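PDB 3R67: putative Glycosidase from Bacteroides thetaiotaomicron, which is of unknown function but is probably a glycosidase-like protein of the kind generally built on a five-bladed beta-propeller. Local coordinates for residues T57-K62 with L84-S89; L131-Y136 with A180-K185; K232-R237 with A287-K292; N267-E272 with T278-C283; S310-S315 with R345-V350. All coordinates share one frame; numbering follows the deposited sequence. Where two conformers were deposited one is given.

Interaction 1: T57-K62 with L84-S89; sequences TIYDGK and LGYAYS. With EDO (1,2-ethanediol), chain K.
Tyr59 and Lys62 of segment 57-62 meet Tyr86, Tyr88 and Ser89 of strand segment 84-89, burying 186 Å² in total without a hydrogen bond between the segments. Taken in order, the first segment begins at Thr57, which serves a bound 1,2-ethanediol rather than the other strand: its OG1 lies 3.0 Å from O1 of the diol, a hydrogen bond that either hydroxyl could donate. The diol is also bonded to Leu328 O. Tyr59 comes next; with CG anti to the backbone N (chi1 178°), its side chain crosses that of Tyr86 at about a right angle, CD2 standing 4.1 Å from Tyr86 OH. Asp60 CB lies over one face of the Tyr59 ring, near its rim. A type I' turn then runs from Tyr59 to Lys62, closed by Tyr59 N to Lys62 O at 2.9 Å and Lys62 N to Tyr59 O at 3.0 Å; Gly61 takes a positive phi (72°) within it. Lys62 brings its CB to 3.4 Å from Ser89 O. Beyond CG its chain is extended and lies beside Tyr88, pointing the same way, NZ 4.1 Å from Tyr88 CD2. Ser89 OG is bonded to His94 O. Tyr59 reaches Tyr86 across strand 62-70, while Lys62 opens that strand beside the end of 82-89; strands 50-59, 62-70, 82-89 and 96-97 form an antiparallel meander, as in a propeller blade.

Interaction 2: L131-Y136 with A180-K185; sequences LYVMLY and ASIVTK
Leu135 and Val133 face Ala180 and Ile182 across the interface between two sheets, an arrangement consistent with neighbouring blades of a beta-propeller: strand 132-139 belongs to a four-stranded antiparallel sheet, whereas strand 180-187 belongs to another. The evidence for packing rather than pairing is geometric. The short strand axes approach to 7.8 Å, too far for backbone pairing, run at 152° to each other, and share no direct hydrogen bond. The close part centres on Leu135 CD1, which sits 3.5 Å from Ala180 CB and 3.5 Å from Ile182 CG1. Both distances are tighter than usual carbon contacts, but Leu135 was modelled in two conformers, so the apparent compression is doubtful. Ile182 carries CG1 anti to its carbonyl carbon (chi1 -74°), which directs CD1 across the gap; its side chain crosses those of Leu135 and Val133 at about right angles. Met202 of strand 199-204 touches Leu135, Ala180 and Ile182 as well, extending this apolar patch. At the other end the fit is more relaxed, with Val133 CG1 at 3.9 Å from Ile182 CD1. The hydrated side lies at the main chain beside Leu135 and Ala180, where one water bridges the two backbones: it accepts from Ala180 N at 3.0 Å and donates a weak bond to Leu135 O at 2.7 Å.

Interaction 3: K232-R237 with A287-K292; sequences KVITPR and ALFDAK. With EDO (1,2-ethanediol), chain F.
Packing of an inter-strand loop onto the end of a strand of the large mixed sheet is the motif here: Val233 and Ile234, from the long loop between strands 221-222 and 245-255, lie against Ala287 and Phe289 at the end of strand 282-289. Ile234 CD1 does most of the touching: it is 3.5 Å from Ala287 CB and 3.5 Å from Phe289 CZ, meeting the ring at its edge, near the ring plane. Val233 comes from beside it, with CG2 3.8 Å from Phe289 CE1. Phe289 holds CG anti to its carbonyl carbon (chi1 -67°), which sends the ring to these two branches, and it also stacks with Tyr203. Thr235 OG1 is hydrogen-bonded to O2 of a 1,2-ethanediol at 3.0 Å, either group being a possible donor, while the Thr235 backbone makes weak bonds to O1. Arg300 also binds the diol. With no hydrogen bond between the two segments, the contact holds by apolar burial, 141 Å² in all, while the diol is bound beside it at Thr235.

Interaction 4: N267-E272 with T278-C283; sequences NKSGAE and TANSYC. With EDO (1,2-ethanediol), chain J.
Asn267 is aimed at the type II turn Thr278-Ser281, its CG anti to the backbone N (chi1 -167°), and its two amide ends go separate ways. ND2 gives Thr278 O a straight but weak bond of 3.3 Å, while OD1 accepts from Asp274 N. Thr278 O is further gripped by Ser281, whose OG at 2.7 Å and N at 3.2 Å arrive from the same face of the carbonyl plane. Main-chain bonds fix the register: Asn267 N to Ser281 O spans 3.0 Å, whereas Asn280 N reaches Asn267 O at 2.8 Å with a more bent N-H angle of 137°. Farther out, Ser269 CB rests 3.9 Å from Ala279 CB, and Asn280 brings its OD1 to 4.1 Å from Ser269 CB. The turn lies within the long connection of an antiparallel hairpin, between strands 258-266 and 282-289; just beyond it, Cys283 pairs by backbone with Gly265, and the Tyr282 ring meets Tyr318 edge-to-face.

Interaction 5: S310-S315 with R345-V350; sequences SDFEKS and RVAVAV
Phe312 touches Arg345 and Ala347 from the short helix 311-314, and the apolar contact is modest, 132 Å² in total. Its CE2 lies 4.2 Å from Ala347 CB, which sits at the ring edge near the ring plane, and its CB lies 4.1 Å from Arg345 CG. Phe312 holds CG between its backbone N and carbonyl carbon (chi1 50°), which brings the ring edge to Ala347; Arg345 meets Phe312 through CG, and its chain bends beyond at chi2 (-64°). One face of the ring carries Ser310 CB, 3.6 Å above the plane and toward the rim, while Cys341 of strand 334-341 also touches Phe312. The next shell fixes the helix. Glu313 OE1 accepts from Ser310 N at 3.0 Å, an almost linear bond that comes from above the carboxylate plane; the same oxygen forms a salt bridge with Arg19, and OE2 is bonded to Tyr339 OH. Ser310 O receives Lys314 N at 3.1 Å. The helix thus packs on strand 345-351, the last of a three-stranded antiparallel sheet. Val346 pairs by backbone with Ile26 and Val27, consistent with the ring closure of a propeller, in which an early part of the chain joins the final blade.

In the fold
Interactions 1 and 2 are the pair in direct side-chain touch: their centres are 15 Å apart, and Tyr132 OH lies 2.6 Å from Ile58 O, a probable hydrogen bond, linking the first two four-stranded sheets. Interactions 2, 3 and 4 all reach the large mixed sheet. Interaction 4 is nested within the chain loop closed by interaction 3, and both use strand 282-289, with centres 21 Å apart. Interaction 5 approaches interaction 4 to about 6 Å and interaction 1 to about 7 Å between nearest atoms, without touching. Interactions 1 and 4 lie on opposite sides of the chain's centre. Separate 1,2-ethanediol molecules, probably from the crystallisation liquor, accompany interactions 1, 3 and 4.

Interaction 1: T57-K62 with L84-S89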
# COMPACT_ATOMS: atom_id res chain seq x y z
N THR A 57 0.05 10.79 -0.27
CA THR A 57 0.07 11.65 0.92
C THR A 57 -0.13 13.11 0.46
O THR A 57 -0.14 13.38 -0.75
CB THR A 57 1.37 11.43 1.73
OG1 THR A 57 1.18 11.89 3.07
CG2 THR A 57 2.62 12.01 1.04
N ILE A 58 -0.36 14.01 1.43
CA ILE A 58 -0.51 15.44 1.22
C ILE A 58 0.82 16.10 1.61
O ILE A 58 1.31 15.89 2.72
CB ILE A 58 -1.73 16.11 1.94
CG1 ILE A 58 -3.10 15.43 1.67
CG2 ILE A 58 -1.78 17.64 1.66
CD1 ILE A 58 -3.64 15.48 0.22
N TYR A 59 1.40 16.88 0.68
CA TYR A 59 2.63 17.60 0.92
C TYR A 59 2.50 18.97 0.32
O TYR A 59 2.29 19.09 -0.89
CB TYR A 59 3.87 16.86 0.39
CG TYR A 59 5.16 17.64 0.61
CD1 TYR A 59 5.68 17.82 1.89
CD2 TYR A 59 5.86 18.17 -0.47
CE1 TYR A 59 6.83 18.57 2.10
CE2 TYR A 59 7.02 18.92 -0.27
CZ TYR A 59 7.51 19.10 1.01
OH TYR A 59 8.68 19.81 1.19
N ASP A 60 2.59 20.00 1.18
CA ASP A 60 2.59 21.42 0.83
C ASP A 60 1.39 21.75 -0.11
O ASP A 60 1.55 22.33 -1.19
CB ASP A 60 3.95 21.75 0.17
CG ASP A 60 4.25 23.21 -0.02
OD1 ASP A 60 3.78 24.02 0.80
OD2 ASP A 60 5.03 23.53 -0.95
N GLY A 61 0.18 21.37 0.33
CA GLY A 61 -1.07 21.63 -0.37
C GLY A 61 -1.32 20.83 -1.64
O GLY A 61 -2.29 21.09 -2.36
N LYS A 62 -0.46 19.82 -1.90
CA LYS A 62 -0.57 18.98 -3.09
C LYS A 62 -0.72 17.51 -2.72
O LYS A 62 -0.28 17.08 -1.65
CB LYS A 62 0.65 19.15 -4.03
CG LYS A 62 0.78 20.55 -4.61
CD LYS A 62 1.94 20.68 -5.59
CE LYS A 62 2.02 22.08 -6.16
NZ LYS A 62 3.12 22.21 -7.13
N LEU A 84 10.67 4.00 -6.98
CA LEU A 84 9.46 4.79 -6.79
C LEU A 84 9.53 6.13 -7.52
O LEU A 84 10.47 6.91 -7.33
CB LEU A 84 9.17 5.03 -5.32
CG LEU A 84 9.12 3.80 -4.40
CD1 LEU A 84 8.76 4.21 -2.98
CD2 LEU A 84 8.15 2.71 -4.93
N GLY A 85 8.53 6.37 -8.35
CA GLY A 85 8.38 7.63 -9.07
C GLY A 85 7.63 8.63 -8.22
O GLY A 85 6.98 8.25 -7.24
N TYR A 86 7.70 9.91 -8.58
CA TYR A 86 7.04 10.98 -7.84
C TYR A 86 6.07 11.72 -8.77
O TYR A 86 6.49 12.28 -9.78
CB TYR A 86 8.13 11.92 -7.30
CG TYR A 86 7.67 13.07 -6.41
CD1 TYR A 86 7.08 14.21 -6.97
CD2 TYR A 86 7.99 13.10 -5.06
CE1 TYR A 86 6.75 15.31 -6.18
CE2 TYR A 86 7.68 14.19 -4.26
CZ TYR A 86 7.04 15.29 -4.82
OH TYR A 86 6.69 16.36 -4.01
N ALA A 87 4.77 11.68 -8.44
CA ALA A 87 3.71 12.36 -9.19
C ALA A 87 3.00 13.31 -8.25
O ALA A 87 2.78 12.95 -7.10
CB ALA A 87 2.75 11.37 -9.81
N TYR A 88 2.74 14.53 -8.68
CA TYR A 88 2.13 15.54 -7.81
C TYR A 88 0.93 16.19 -8.52
O TYR A 88 0.94 16.39 -9.74
CB TYR A 88 3.18 16.61 -7.38
CG TYR A 88 3.91 17.27 -8.54
CD1 TYR A 88 4.99 16.65 -9.16
CD2 TYR A 88 3.54 18.54 -8.99
CE1 TYR A 88 5.67 17.25 -10.22
CE2 TYR A 88 4.20 19.15 -10.05
CZ TYR A 88 5.27 18.51 -10.66
OH TYR A 88 5.92 19.12 -11.71
N SER A 89 -0.10 16.52 -7.72
CA SER A 89 -1.35 17.12 -8.19
C SER A 89 -1.89 18.15 -7.24
O SER A 89 -1.87 17.95 -6.03
CB SER A 89 -2.41 16.03 -8.37
OG SER A 89 -3.65 16.55 -8.84
C1 EDO K . -1.74 9.60 3.86
O1 EDO K . -1.13 10.66 4.59
C2 EDO K . -2.39 8.59 4.80
O2 EDO K . -3.26 7.73 4.04

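Interaction 2: L131-Y136 with A180-K185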
# COMPACT_ATOMS: atom_id res chain seq x y z
N LEU A 131 6.71 14.45 9.90
CA LEU A 131 7.59 13.36 9.50
C LEU A 131 6.80 12.33 8.69
O LEU A 131 5.86 11.71 9.22
CB LEU A 131 8.26 12.69 10.70
CG LEU A 131 9.31 11.63 10.36
CD1 LEU A 131 10.56 12.28 9.73
CD2 LEU A 131 9.69 10.80 11.59
N TYR A 132 7.17 12.15 7.40
CA TYR A 132 6.55 11.14 6.53
C TYR A 132 7.18 9.78 6.82
O TYR A 132 8.40 9.66 6.82
CB TYR A 132 6.65 11.50 5.03
CG TYR A 132 5.85 12.73 4.69
CD1 TYR A 132 4.51 12.63 4.33
CD2 TYR A 132 6.43 14.00 4.74
CE1 TYR A 132 3.75 13.78 4.06
CE2 TYR A 132 5.68 15.14 4.49
CZ TYR A 132 4.35 15.02 4.14
OH TYR A 132 3.63 16.14 3.86
N VAL A 133 6.34 8.79 7.09
CA VAL A 133 6.80 7.45 7.41
C VAL A 133 6.34 6.52 6.29
O VAL A 133 5.14 6.35 6.04
CB VAL A 133 6.31 7.00 8.82
CG1 VAL A 133 6.78 5.58 9.15
CG2 VAL A 133 6.77 7.98 9.88
N MSE A 134 7.32 5.94 5.59
CA MSE A 134 7.04 5.02 4.50
C MSE A 134 7.32 3.60 4.90
O MSE A 134 8.38 3.32 5.44
CB MSE A 134 7.88 5.37 3.27
CG MSE A 134 7.67 4.38 2.09
SE MSE A 134 9.14 4.38 0.81
CE MSE A 134 8.88 6.04 0.15
N LEU A 135 6.36 2.70 4.63
CA LEU A 135 6.45 1.26 4.84
C LEU A 135 6.44 0.61 3.49
O LEU A 135 5.47 0.80 2.74
CB LEU A 135 5.31 0.75 5.73
CG LEU A 135 5.35 1.21 7.18
CD1 LEU A 135 4.01 1.16 7.76
CD2 LEU A 135 6.37 0.42 7.99
N TYR A 136 7.53 -0.08 3.13
CA TYR A 136 7.63 -0.69 1.81
C TYR A 136 8.26 -2.07 1.88
O TYR A 136 8.75 -2.48 2.94
CB TYR A 136 8.48 0.24 0.91
CG TYR A 136 9.94 0.34 1.32
CD1 TYR A 136 10.34 1.19 2.35
CD2 TYR A 136 10.93 -0.38 0.64
CE1 TYR A 136 11.68 1.27 2.74
CE2 TYR A 136 12.27 -0.29 1.01
CZ TYR A 136 12.64 0.54 2.06
OH TYR A 136 13.97 0.66 2.43
N ALA A 180 1.89 -2.81 4.89
CA ALA A 180 1.55 -2.29 6.21
C ALA A 180 0.68 -1.05 6.14
O ALA A 180 0.95 -0.11 5.38
CB ALA A 180 2.80 -1.99 6.99
N SER A 181 -0.35 -1.05 6.98
CA SER A 181 -1.33 0.01 7.13
C SER A 181 -1.26 0.63 8.53
O SER A 181 -1.83 0.07 9.46
CB SER A 181 -2.73 -0.53 6.86
OG SER A 181 -2.81 -1.01 5.54
N ILE A 182 -0.56 1.78 8.66
CA ILE A 182 -0.46 2.51 9.94
C ILE A 182 -1.83 3.11 10.27
O ILE A 182 -2.50 3.55 9.36
CB ILE A 182 0.66 3.61 9.90
CG1 ILE A 182 2.05 2.95 9.97
CG2 ILE A 182 0.53 4.61 11.08
CD1 ILE A 182 3.28 3.97 10.02
N VAL A 183 -2.21 3.17 11.58
CA VAL A 183 -3.46 3.78 12.02
C VAL A 183 -3.28 5.32 12.03
O VAL A 183 -2.36 5.86 12.65
CB VAL A 183 -3.98 3.24 13.38
CG1 VAL A 183 -5.25 3.96 13.79
CG2 VAL A 183 -4.23 1.74 13.31
N THR A 184 -4.15 6.00 11.31
CA THR A 184 -4.19 7.46 11.18
C THR A 184 -5.54 8.00 11.63
O THR A 184 -6.51 7.25 11.74
CB THR A 184 -3.90 7.91 9.71
OG1 THR A 184 -4.97 7.51 8.84
CG2 THR A 184 -2.57 7.46 9.18
N LYS A 185 -5.61 9.31 11.83
CA LYS A 185 -6.86 9.98 12.20
C LYS A 185 -6.86 11.38 11.63
O LYS A 185 -5.79 11.90 11.32
CB LYS A 185 -7.07 10.01 13.74
CG LYS A 185 -6.08 10.89 14.52
CD LYS A 185 -6.37 10.86 16.00
CE LYS A 185 -5.39 11.72 16.75
NZ LYS A 185 -5.66 11.70 18.22
O HOH W 1 3.93 -1.38 3.21

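Interaction 3: K232-R237 with A287-K292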
# COMPACT_ATOMS: atom_id res chain seq x y z
N LYS A 232 -3.58 -13.19 14.49
CA LYS A 232 -4.24 -13.04 13.19
C LYS A 232 -5.63 -12.41 13.40
O LYS A 232 -6.56 -13.09 13.85
CB LYS A 232 -4.33 -14.41 12.50
CG LYS A 232 -2.98 -15.05 12.22
CD LYS A 232 -3.14 -16.39 11.53
CE LYS A 232 -1.82 -17.01 11.16
NZ LYS A 232 -2.01 -18.28 10.42
N VAL A 233 -5.77 -11.12 13.12
CA VAL A 233 -7.03 -10.42 13.38
C VAL A 233 -7.98 -10.55 12.16
O VAL A 233 -9.19 -10.39 12.31
CB VAL A 233 -6.81 -8.93 13.77
CG1 VAL A 233 -6.02 -8.84 15.06
CG2 VAL A 233 -6.14 -8.11 12.66
N ILE A 234 -7.42 -10.86 10.98
CA ILE A 234 -8.14 -11.10 9.72
C ILE A 234 -7.42 -12.22 9.00
O ILE A 234 -6.20 -12.18 8.87
CB ILE A 234 -8.25 -9.81 8.84
CG1 ILE A 234 -9.32 -8.85 9.36
CG2 ILE A 234 -8.56 -10.12 7.38
CD1 ILE A 234 -9.26 -7.50 8.64
N THR A 235 -8.18 -13.22 8.56
CA THR A 235 -7.65 -14.34 7.79
C THR A 235 -8.52 -14.53 6.55
O THR A 235 -9.70 -14.19 6.60
CB THR A 235 -7.53 -15.65 8.63
OG1 THR A 235 -8.81 -16.01 9.13
CG2 THR A 235 -6.54 -15.54 9.79
N PRO A 236 -7.98 -15.12 5.46
CA PRO A 236 -8.83 -15.40 4.28
C PRO A 236 -10.05 -16.26 4.63
O PRO A 236 -10.00 -17.10 5.54
CB PRO A 236 -7.88 -16.15 3.35
CG PRO A 236 -6.51 -15.65 3.73
CD PRO A 236 -6.60 -15.58 5.23
N ARG A 237 -11.16 -16.01 3.92
CA ARG A 237 -12.43 -16.70 4.14
C ARG A 237 -12.82 -17.49 2.93
O ARG A 237 -13.03 -16.92 1.86
CB ARG A 237 -13.55 -15.71 4.48
CG ARG A 237 -13.31 -14.82 5.68
CD ARG A 237 -14.38 -13.76 5.77
NE ARG A 237 -14.28 -12.77 4.69
CZ ARG A 237 -15.14 -11.77 4.51
NH1 ARG A 237 -16.17 -11.63 5.32
NH2 ARG A 237 -14.98 -10.93 3.50
N ALA A 287 -12.77 -3.64 6.74
CA ALA A 287 -12.96 -4.17 8.08
C ALA A 287 -13.01 -3.04 9.09
O ALA A 287 -12.33 -2.03 8.90
CB ALA A 287 -11.84 -5.14 8.41
N LEU A 288 -13.82 -3.20 10.14
CA LEU A 288 -13.99 -2.20 11.19
C LEU A 288 -13.49 -2.74 12.51
O LEU A 288 -13.91 -3.81 12.95
CB LEU A 288 -15.46 -1.76 11.30
CG LEU A 288 -15.75 -0.55 12.18
CD1 LEU A 288 -15.29 0.75 11.52
CD2 LEU A 288 -17.24 -0.47 12.49
N PHE A 289 -12.53 -2.03 13.12
CA PHE A 289 -11.95 -2.44 14.39
C PHE A 289 -12.31 -1.47 15.49
O PHE A 289 -12.66 -0.32 15.21
CB PHE A 289 -10.42 -2.57 14.27
CG PHE A 289 -9.97 -3.69 13.38
CD1 PHE A 289 -9.74 -4.96 13.89
CD2 PHE A 289 -9.72 -3.46 12.02
CE1 PHE A 289 -9.31 -5.99 13.06
CE2 PHE A 289 -9.29 -4.50 11.20
CZ PHE A 289 -9.11 -5.76 11.73
N ASP A 290 -12.23 -1.94 16.73
CA ASP A 290 -12.51 -1.13 17.92
C ASP A 290 -11.45 -0.02 18.02
O ASP A 290 -10.26 -0.29 17.86
CB ASP A 290 -12.56 -2.02 19.17
CG ASP A 290 -12.89 -1.28 20.44
OD1 ASP A 290 -14.08 -1.01 20.68
OD2 ASP A 290 -11.95 -0.97 21.20
N ALA A 291 -11.89 1.23 18.25
CA ALA A 291 -11.02 2.41 18.38
C ALA A 291 -10.08 2.32 19.61
O ALA A 291 -8.98 2.87 19.56
CB ALA A 291 -11.86 3.66 18.49
N LYS A 292 -10.51 1.65 20.69
CA LYS A 292 -9.71 1.54 21.93
C LYS A 292 -8.80 0.29 21.91
O LYS A 292 -7.76 0.27 22.59
CB LYS A 292 -10.61 1.51 23.17
CG LYS A 292 -11.24 2.87 23.46
CD LYS A 292 -12.13 2.81 24.70
CE LYS A 292 -12.36 4.15 25.34
NZ LYS A 292 -11.16 4.62 26.09
C1 EDO F . -10.88 -13.32 10.79
O1 EDO F . -11.26 -14.16 9.68
C2 EDO F . -10.55 -14.08 12.08
O2 EDO F . -9.39 -14.92 11.91

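Interaction 4: N267-E272 with T278-C283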
# COMPACT_ATOMS: atom_id res chain seq x y z
N ASN A 267 -8.97 -13.60 -4.67
CA ASN A 267 -9.95 -14.67 -4.78
C ASN A 267 -9.29 -15.97 -5.23
O ASN A 267 -8.51 -15.96 -6.18
CB ASN A 267 -11.03 -14.26 -5.78
CG ASN A 267 -12.26 -15.12 -5.77
OD1 ASN A 267 -12.72 -15.58 -4.73
ND2 ASN A 267 -12.89 -15.26 -6.93
N LYS A 268 -9.57 -17.09 -4.51
CA LYS A 268 -9.07 -18.43 -4.90
C LYS A 268 -9.75 -18.91 -6.16
O LYS A 268 -10.89 -18.56 -6.42
CB LYS A 268 -9.28 -19.48 -3.80
CG LYS A 268 -8.15 -19.58 -2.80
CD LYS A 268 -8.32 -20.81 -1.94
CE LYS A 268 -7.31 -20.94 -0.84
NZ LYS A 268 -7.71 -22.03 0.10
N SER A 269 -9.05 -19.75 -6.92
CA SER A 269 -9.60 -20.38 -8.11
C SER A 269 -10.37 -21.64 -7.69
O SER A 269 -9.85 -22.46 -6.93
CB SER A 269 -8.50 -20.69 -9.12
OG SER A 269 -7.49 -21.49 -8.53
N GLY A 270 -11.62 -21.74 -8.13
CA GLY A 270 -12.53 -22.84 -7.84
C GLY A 270 -13.59 -22.55 -6.78
O GLY A 270 -13.93 -21.38 -6.48
N ALA A 271 -14.10 -23.65 -6.19
CA ALA A 271 -15.14 -23.71 -5.14
C ALA A 271 -14.65 -23.11 -3.80
O ALA A 271 -15.48 -22.74 -2.96
CB ALA A 271 -15.55 -25.15 -4.93
N GLU A 272 -13.32 -23.02 -3.61
CA GLU A 272 -12.73 -22.44 -2.42
C GLU A 272 -12.85 -20.91 -2.43
O GLU A 272 -12.75 -20.29 -1.39
CB GLU A 272 -11.27 -22.86 -2.25
CG GLU A 272 -11.12 -24.33 -1.88
CD GLU A 272 -9.76 -24.67 -1.30
OE1 GLU A 272 -8.79 -24.71 -2.08
OE2 GLU A 272 -9.66 -24.81 -0.05
N THR A 278 -13.73 -12.82 -10.47
CA THR A 278 -12.72 -13.49 -11.27
C THR A 278 -11.73 -14.22 -10.37
O THR A 278 -11.30 -13.69 -9.34
CB THR A 278 -12.01 -12.46 -12.17
OG1 THR A 278 -12.98 -11.89 -13.05
CG2 THR A 278 -10.89 -13.07 -13.00
N ALA A 279 -11.40 -15.46 -10.75
CA ALA A 279 -10.40 -16.26 -10.04
C ALA A 279 -9.05 -15.55 -10.08
O ALA A 279 -8.67 -14.97 -11.11
CB ALA A 279 -10.30 -17.65 -10.66
N ASN A 280 -8.36 -15.53 -8.93
CA ASN A 280 -7.02 -14.95 -8.73
C ASN A 280 -7.04 -13.41 -8.85
O ASN A 280 -5.99 -12.81 -8.70
CB ASN A 280 -6.00 -15.54 -9.71
CG ASN A 280 -5.91 -17.04 -9.61
OD1 ASN A 280 -5.88 -17.63 -8.53
ND2 ASN A 280 -5.93 -17.69 -10.76
N SER A 281 -8.22 -12.77 -9.03
CA SER A 281 -8.28 -11.31 -9.07
C SER A 281 -8.26 -10.73 -7.67
O SER A 281 -8.69 -11.41 -6.72
CB SER A 281 -9.53 -10.82 -9.81
OG SER A 281 -10.73 -11.03 -9.08
N TYR A 282 -7.81 -9.46 -7.55
CA TYR A 282 -7.79 -8.68 -6.32
C TYR A 282 -8.94 -7.68 -6.33
O TYR A 282 -8.99 -6.80 -7.21
CB TYR A 282 -6.46 -7.96 -6.12
CG TYR A 282 -5.27 -8.80 -5.73
CD1 TYR A 282 -4.66 -9.65 -6.66
CD2 TYR A 282 -4.62 -8.62 -4.51
CE1 TYR A 282 -3.52 -10.38 -6.34
CE2 TYR A 282 -3.46 -9.32 -4.19
CZ TYR A 282 -2.92 -10.20 -5.10
OH TYR A 282 -1.76 -10.88 -4.80
N CYS A 283 -9.87 -7.85 -5.41
CA CYS A 283 -11.03 -6.99 -5.17
C CYS A 283 -10.88 -6.41 -3.77
O CYS A 283 -10.36 -7.11 -2.89
CB CYS A 283 -12.34 -7.76 -5.35
SG CYS A 283 -12.64 -8.36 -7.02
C1 EDO J . -13.55 -18.10 -8.81
O1 EDO J . -13.39 -18.79 -7.54
C2 EDO J . -13.92 -19.14 -9.87
O2 EDO J . -13.84 -18.66 -11.22

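Interaction 5: S310-S315 with R345-V350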
# COMPACT_ATOMS: atom_id res chain seq x y z
N SER A 310 -12.50 -1.38 -15.48
CA SER A 310 -11.92 -0.81 -16.70
C SER A 310 -10.97 -1.82 -17.36
O SER A 310 -10.53 -2.75 -16.70
CB SER A 310 -11.19 0.47 -16.37
OG SER A 310 -12.11 1.38 -15.78
N ASP A 311 -10.69 -1.65 -18.66
CA ASP A 311 -9.83 -2.58 -19.39
C ASP A 311 -8.45 -2.71 -18.76
O ASP A 311 -8.03 -3.85 -18.52
CB ASP A 311 -9.68 -2.16 -20.85
CG ASP A 311 -10.85 -2.60 -21.70
OD1 ASP A 311 -11.78 -3.26 -21.16
OD2 ASP A 311 -10.82 -2.34 -22.93
N PHE A 312 -7.79 -1.58 -18.41
CA PHE A 312 -6.47 -1.56 -17.77
C PHE A 312 -6.53 -2.17 -16.34
O PHE A 312 -5.50 -2.62 -15.84
CB PHE A 312 -5.87 -0.15 -17.74
CG PHE A 312 -6.77 0.93 -17.20
CD1 PHE A 312 -7.66 1.60 -18.05
CD2 PHE A 312 -6.72 1.31 -15.87
CE1 PHE A 312 -8.49 2.61 -17.55
CE2 PHE A 312 -7.58 2.29 -15.37
CZ PHE A 312 -8.46 2.93 -16.21
N GLU A 313 -7.72 -2.26 -15.73
CA GLU A 313 -7.87 -2.85 -14.40
C GLU A 313 -8.00 -4.37 -14.46
O GLU A 313 -7.46 -5.07 -13.60
CB GLU A 313 -9.09 -2.27 -13.67
CG GLU A 313 -8.98 -0.80 -13.33
CD GLU A 313 -10.26 -0.16 -12.83
OE1 GLU A 313 -11.30 -0.84 -12.77
OE2 GLU A 313 -10.23 1.06 -12.56
N LYS A 314 -8.74 -4.88 -15.45
CA LYS A 314 -9.07 -6.30 -15.64
C LYS A 314 -7.90 -7.10 -16.22
O LYS A 314 -7.85 -8.30 -15.98
CB LYS A 314 -10.29 -6.45 -16.58
CG LYS A 314 -11.60 -5.97 -15.98
CD LYS A 314 -12.76 -6.17 -16.90
CE LYS A 314 -14.07 -5.88 -16.21
NZ LYS A 314 -15.24 -6.11 -17.09
N SER A 315 -6.99 -6.46 -17.00
CA SER A 315 -5.88 -7.18 -17.63
C SER A 315 -4.64 -6.29 -17.80
O SER A 315 -4.73 -5.15 -18.25
CB SER A 315 -6.31 -7.73 -18.99
OG SER A 315 -5.32 -8.55 -19.59
N ARG A 345 -0.82 0.01 -14.34
CA ARG A 345 -1.19 1.43 -14.29
C ARG A 345 -1.55 1.87 -12.86
O ARG A 345 -1.71 1.03 -11.98
CB ARG A 345 -2.40 1.71 -15.23
CG ARG A 345 -2.24 1.34 -16.71
CD ARG A 345 -1.16 2.15 -17.43
NE ARG A 345 -1.04 1.76 -18.84
CZ ARG A 345 -0.22 0.83 -19.31
NH1 ARG A 345 0.57 0.15 -18.48
NH2 ARG A 345 -0.17 0.56 -20.60
N VAL A 346 -1.64 3.18 -12.65
CA VAL A 346 -2.08 3.81 -11.40
C VAL A 346 -3.38 4.51 -11.70
O VAL A 346 -3.48 5.20 -12.71
CB VAL A 346 -1.04 4.77 -10.74
CG1 VAL A 346 -1.59 5.37 -9.44
CG2 VAL A 346 0.28 4.07 -10.48
N ALA A 347 -4.39 4.33 -10.85
CA ALA A 347 -5.69 4.99 -11.04
C ALA A 347 -6.20 5.55 -9.71
O ALA A 347 -5.65 5.24 -8.65
CB ALA A 347 -6.70 4.01 -11.65
N VAL A 348 -7.22 6.41 -9.78
CA VAL A 348 -7.84 7.04 -8.62
C VAL A 348 -9.37 6.82 -8.68
O VAL A 348 -9.97 6.74 -9.76
CB VAL A 348 -7.47 8.57 -8.50
CG1 VAL A 348 -7.95 9.38 -9.71
CG2 VAL A 348 -7.97 9.19 -7.20
N ALA A 349 -9.98 6.67 -7.49
CA ALA A 349 -11.41 6.63 -7.20
C ALA A 349 -11.70 7.71 -6.15
O ALA A 349 -10.83 7.99 -5.31
CB ALA A 349 -11.85 5.25 -6.73
N VAL A 350 -12.86 8.37 -6.24
CA VAL A 350 -13.20 9.48 -5.34
C VAL A 350 -14.44 9.15 -4.55
O VAL A 350 -15.43 8.65 -5.10
CB VAL A 350 -13.39 10.83 -6.12
CG1 VAL A 350 -13.62 12.01 -5.16
CG2 VAL A 350 -12.21 11.12 -7.06